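Local structure of flavin-nucleotide-binding protein (Mycobacterium smegmatis, 4YBN) at residues V186-A194 with G213-T221. The protein binds FAD and heme in a split beta-barrel fold of the pyridoxamine 5'-phosphate oxidase-related family and is probably an oxidoreductase. Numbering follows the deposited sequence.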
ATOM      1  N   VAL A 186     -15.566  -0.107 -10.232  1.00 29.26           N
ATOM      2  CA  VAL A 186     -15.391  -1.457  -9.750  1.00 25.87           C
ATOM      3  C   VAL A 186     -14.708  -1.358  -8.382  1.00 30.10           C
ATOM      4  O   VAL A 186     -13.528  -0.968  -8.319  1.00 23.35           O
ATOM      5  CB  VAL A 186     -14.529  -2.264 -10.659  1.00 27.22           C
ATOM      6  CG1 VAL A 186     -14.577  -3.724 -10.235  1.00 30.17           C
ATOM      7  CG2 VAL A 186     -15.017  -2.104 -12.100  1.00 30.74           C
ATOM      8  N   PRO A 187     -15.452  -1.634  -7.298  1.00 28.59           N
ATOM      9  CA  PRO A 187     -14.870  -1.545  -5.959  1.00 29.49           C
ATOM     10  C   PRO A 187     -13.803  -2.572  -5.707  1.00 28.19           C
ATOM     11  O   PRO A 187     -13.785  -3.635  -6.355  1.00 26.42           O
ATOM     12  CB  PRO A 187     -16.051  -1.885  -5.051  1.00 30.98           C
ATOM     13  CG  PRO A 187     -17.248  -1.599  -5.878  1.00 32.56           C
ATOM     14  CD  PRO A 187     -16.849  -2.092  -7.217  1.00 29.15           C
ATOM     15  N   LEU A 188     -12.948  -2.226  -4.751  1.00 25.99           N
ATOM     16  CA  LEU A 188     -11.898  -3.117  -4.237  1.00 24.97           C
ATOM     17  C   LEU A 188     -12.029  -3.181  -2.732  1.00 27.81           C
ATOM     18  O   LEU A 188     -12.212  -2.169  -2.062  1.00 25.51           O
ATOM     19  CB  LEU A 188     -10.524  -2.618  -4.633  1.00 24.41           C
ATOM     20  CG  LEU A 188     -10.181  -2.832  -6.113  1.00 23.87           C
ATOM     21  CD1 LEU A 188      -9.109  -1.901  -6.648  1.00 26.39           C
ATOM     22  CD2 LEU A 188      -9.795  -4.274  -6.405  1.00 26.52           C
ATOM     23  N   THR A 189     -11.994  -4.411  -2.210  1.00 31.85           N
ATOM     24  CA  THR A 189     -12.006  -4.628  -0.771  1.00 33.53           C
ATOM     25  C   THR A 189     -10.951  -5.666  -0.422  1.00 31.98           C
ATOM     26  O   THR A 189     -10.604  -6.516  -1.225  1.00 25.00           O
ATOM     27  CB  THR A 189     -13.353  -5.128  -0.262  1.00 34.72           C
ATOM     28  OG1 THR A 189     -13.659  -6.369  -0.885  1.00 37.79           O
ATOM     29  CG2 THR A 189     -14.472  -4.163  -0.623  1.00 37.27           C
ATOM     30  N   THR A 190     -10.461  -5.564   0.801  1.00 29.76           N
ATOM     31  CA  THR A 190      -9.477  -6.468   1.304  1.00 28.37           C
ATOM     32  C   THR A 190     -10.134  -7.165   2.437  1.00 29.38           C
ATOM     33  O   THR A 190     -10.705  -6.533   3.313  1.00 30.33           O
ATOM     34  CB  THR A 190      -8.196  -5.712   1.658  1.00 32.31           C
ATOM     35  OG1 THR A 190      -7.605  -5.268   0.427  1.00 35.43           O
ATOM     36  CG2 THR A 190      -7.201  -6.628   2.348  1.00 28.54           C
ATOM     37  N   GLN A 191     -10.113  -8.502   2.378  1.00 29.43           N
ATOM     38  CA  GLN A 191     -10.823  -9.332   3.306  1.00 31.46           C
ATOM     39  C   GLN A 191      -9.976 -10.458   3.889  1.00 25.23           C
ATOM     40  O   GLN A 191      -9.135 -11.007   3.197  1.00 25.10           O
ATOM     41  CB  GLN A 191     -12.028  -9.938   2.607  1.00 40.25           C
ATOM     42  CG  GLN A 191     -13.317  -9.340   3.145  1.00 51.49           C
ATOM     43  CD  GLN A 191     -14.421  -9.517   2.144  1.00 61.99           C
ATOM     44  OE1 GLN A 191     -14.500  -8.775   1.157  1.00 61.87           O
ATOM     45  NE2 GLN A 191     -15.276 -10.528   2.375  1.00 68.79           N
ATOM     46  N   TYR A 192     -10.287 -10.819   5.125  1.00 24.72           N
ATOM     47  CA  TYR A 192      -9.693 -11.967   5.780  1.00 24.16           C
ATOM     48  C   TYR A 192     -10.311 -13.266   5.197  1.00 25.73           C
ATOM     49  O   TYR A 192     -11.501 -13.347   5.052  1.00 24.97           O
ATOM     50  CB  TYR A 192      -9.979 -11.946   7.266  1.00 26.51           C
ATOM     51  CG  TYR A 192      -9.352 -10.837   8.073  1.00 28.88           C
ATOM     52  CD1 TYR A 192      -8.006 -10.820   8.301  1.00 27.57           C
ATOM     53  CD2 TYR A 192     -10.144  -9.790   8.585  1.00 27.94           C
ATOM     54  CE1 TYR A 192      -7.425  -9.799   9.023  1.00 28.43           C
ATOM     55  CE2 TYR A 192      -9.582  -8.788   9.306  1.00 30.12           C
ATOM     56  CZ  TYR A 192      -8.220  -8.802   9.521  1.00 30.12           C
ATOM     57  OH  TYR A 192      -7.660  -7.760  10.262  1.00 32.87           O
ATOM     58  N   GLY A 193      -9.476 -14.230   4.835  1.00 24.98           N
ATOM     59  CA  GLY A 193      -9.901 -15.578   4.507  1.00 26.91           C
ATOM     60  C   GLY A 193     -10.066 -16.476   5.735  1.00 25.54           C
ATOM     61  O   GLY A 193      -9.764 -16.105   6.867  1.00 26.27           O
ATOM     62  N   ALA A 194     -10.610 -17.677   5.501  1.00 23.51           N
ATOM     63  CA  ALA A 194     -10.742 -18.673   6.571  1.00 21.81           C
ATOM     64  C   ALA A 194      -9.335 -18.965   7.092  1.00 22.21           C
ATOM     65  O   ALA A 194      -8.397 -19.076   6.290  1.00 18.96           O
ATOM     66  CB  ALA A 194     -11.369 -19.969   5.992  1.00 22.52           C
ATOM     67  N   GLY A 213     -12.599 -13.162  15.633  1.00 35.12           N
ATOM     68  CA  GLY A 213     -12.823 -11.763  15.206  1.00 36.31           C
ATOM     69  C   GLY A 213     -12.236 -11.287  13.896  1.00 33.94           C
ATOM     70  O   GLY A 213     -12.718 -10.293  13.292  1.00 29.73           O
ATOM     71  N   MET A 214     -11.197 -11.958  13.422  1.00 26.45           N
ATOM     72  CA  MET A 214     -10.515 -11.555  12.187  1.00 27.87           C
ATOM     73  C   MET A 214     -11.320 -12.052  10.986  1.00 29.17           C
ATOM     74  O   MET A 214     -10.968 -12.989  10.309  1.00 26.62           O
ATOM     75  CB  MET A 214      -9.065 -12.098  12.184  1.00 27.99           C
ATOM     76  CG  MET A 214      -8.240 -11.390  13.259  1.00 28.81           C
ATOM     77  SD  MET A 214      -6.676 -12.248  13.418  1.00 31.33           S
ATOM     78  CE  MET A 214      -5.794 -11.495  12.058  1.00 28.21           C
ATOM     79  N   THR A 215     -12.473 -11.424  10.800  1.00 31.19           N
ATOM     80  CA  THR A 215     -13.346 -11.746   9.718  1.00 35.68           C
ATOM     81  C   THR A 215     -13.918 -10.421   9.134  1.00 32.31           C
ATOM     82  O   THR A 215     -13.977  -9.397   9.816  1.00 34.10           O
ATOM     83  CB  THR A 215     -14.464 -12.679  10.241  1.00 42.11           C
ATOM     84  OG1 THR A 215     -15.025 -13.391   9.138  1.00 47.66           O
ATOM     85  CG2 THR A 215     -15.530 -11.876  11.013  1.00 36.39           C
ATOM     86  N   GLY A 216     -14.356 -10.470   7.899  1.00 32.27           N
ATOM     87  CA  GLY A 216     -14.827  -9.274   7.181  1.00 35.92           C
ATOM     88  C   GLY A 216     -13.664  -8.546   6.544  1.00 34.58           C
ATOM     89  O   GLY A 216     -12.581  -9.113   6.279  1.00 25.37           O
ATOM     90  N   GLU A 217     -13.858  -7.254   6.396  1.00 36.68           N
ATOM     91  CA  GLU A 217     -12.873  -6.424   5.787  1.00 39.18           C
ATOM     92  C   GLU A 217     -11.792  -6.050   6.763  1.00 41.44           C
ATOM     93  O   GLU A 217     -11.999  -5.726   7.923  1.00 43.28           O
ATOM     94  CB  GLU A 217     -13.488  -5.173   5.192  1.00 44.33           C
ATOM     95  CG  GLU A 217     -14.387  -5.461   4.013  1.00 44.96           C
ATOM     96  CD  GLU A 217     -15.000  -4.199   3.422  1.00 50.96           C
ATOM     97  OE1 GLU A 217     -14.565  -3.071   3.742  1.00 45.98           O
ATOM     98  OE2 GLU A 217     -15.924  -4.343   2.621  1.00 52.36           O
ATOM     99  N   LEU A 218     -10.608  -6.123   6.240  1.00 40.21           N
ATOM    100  CA  LEU A 218      -9.392  -5.889   6.967  1.00 43.29           C
ATOM    101  C   LEU A 218      -9.504  -4.611   7.743  1.00 48.36           C
ATOM    102  O   LEU A 218      -9.862  -3.610   7.137  1.00 44.81           O
ATOM    103  CB  LEU A 218      -8.281  -5.720   5.943  1.00 41.10           C
ATOM    104  CG  LEU A 218      -7.065  -4.942   6.373  1.00 44.85           C
ATOM    105  CD1 LEU A 218      -6.276  -5.839   7.320  1.00 44.25           C
ATOM    106  CD2 LEU A 218      -6.293  -4.421   5.162  1.00 40.63           C
ATOM    107  N   ARG A 219      -9.209  -4.649   9.063  1.00 45.01           N
ATOM    108  CA  ARG A 219      -9.059  -3.411   9.885  1.00 46.61           C
ATOM    109  C   ARG A 219      -7.771  -3.437  10.763  1.00 36.90           C
ATOM    110  O   ARG A 219      -7.066  -4.448  10.821  1.00 43.54           O
ATOM    111  CB  ARG A 219     -10.357  -3.055  10.674  1.00 45.60           C
ATOM    112  CG  ARG A 219     -11.371  -2.333   9.775  1.00 53.33           C
ATOM    113  CD  ARG A 219     -12.350  -1.460  10.517  1.00 52.82           C
ATOM    114  NE  ARG A 219     -11.837  -0.230  11.151  1.00 56.01           N
ATOM    115  CZ  ARG A 219     -12.262   0.217  12.336  1.00 56.60           C
ATOM    116  NH1 ARG A 219     -13.131  -0.506  13.040  1.00 54.86           N
ATOM    117  NH2 ARG A 219     -11.797   1.360  12.856  1.00 63.68           N
ATOM    118  N   ASN A 220      -7.441  -2.297  11.362  1.00 41.18           N
ATOM    119  CA  ASN A 220      -6.260  -2.149  12.251  1.00 42.90           C
ATOM    120  C   ASN A 220      -6.669  -1.710  13.716  1.00 50.47           C
ATOM    121  O   ASN A 220      -5.978  -0.885  14.356  1.00 46.93           O
ATOM    122  CB  ASN A 220      -5.233  -1.177  11.603  1.00 35.73           C
ATOM    123  CG  ASN A 220      -3.811  -1.373  12.123  1.00 34.80           C
ATOM    124  OD1 ASN A 220      -3.525  -2.377  12.768  1.00 36.83           O
ATOM    125  ND2 ASN A 220      -2.894  -0.404  11.804  1.00 25.90           N
ATOM    126  N   THR A 221      -7.811  -2.242  14.183  1.00 57.83           N
ATOM    127  CA  THR A 221      -8.258  -2.193  15.581  1.00 67.81           C
ATOM    128  C   THR A 221      -9.503  -3.061  15.780  1.00 70.58           C
ATOM    129  O   THR A 221     -10.335  -3.187  14.871  1.00 71.59           O
ATOM    130  CB  THR A 221      -8.600  -0.778  16.063  1.00 77.98           C
ATOM    131  OG1 THR A 221      -8.536  -0.767  17.492  1.00 92.41           O
ATOM    132  CG2 THR A 221     -10.021  -0.316  15.612  1.00 78.31           C
TER
HETATM  133  O   HOH W   1     -13.735 -12.614   6.764  1.00 39.20           O
HETATM  134  O   HOH W   2     -11.127 -15.337   9.168  1.00 28.10           O
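Gln191 and Glu217 form a single antiparallel bridge, a non-hydrogen-bonded pair flanked by two nearly straight backbone bonds, Leu218 N to Thr190 O (3.0 Å) and Tyr192 N to Gly216 O (3.1 Å). Glu217 CA also directs a C-H toward Thr190 O, and Gln191 CA toward Gly216 O, so each carbonyl receives both an N-H and a weaker C-H contact. Tyr192 gives the largest share of the contact. With CG anti to its carbonyl carbon (chi1 -66°), its ring lies across 214-219; Met214 CB sits over the centre of one face in a CH-pi contact, 4.1 Å from the centroid and 5° off the normal. The Met214 chain bends at chi3 (82°), and its CE comes to 3.8 Å from Tyr192 CE1. Leu218 crosses the tyrosine at about a right angle, its CD1 3.8 Å from Tyr192 OH, while its other methyl, CD2, lies alongside Thr190 CG2 (3.7 Å). Thr190 OG1 itself is hydrogen-bonded to Thr190 OG1 of the second subunit. The extended Glu217 chain reaches back along the strand to place OE2 3.6 Å from Thr189 CG2. Waters link the two segments past the bridge: one donates to Tyr192 O and is hydrogen-bonded to Thr215 OG1, and another donates to both Gly193 O and Met214 O. Met214 is the central residue of an inverse gamma turn. The C-terminal segment thus adds one antiparallel bridge to the end of strand 184-192, just beyond where Leu188 pairs with Asp87 of strand 78-91. Residues 188-192 of that strand also pair antiparallel with the second subunit, which places this surface contact at the intersubunit sheet of the split beta-barrel dimer.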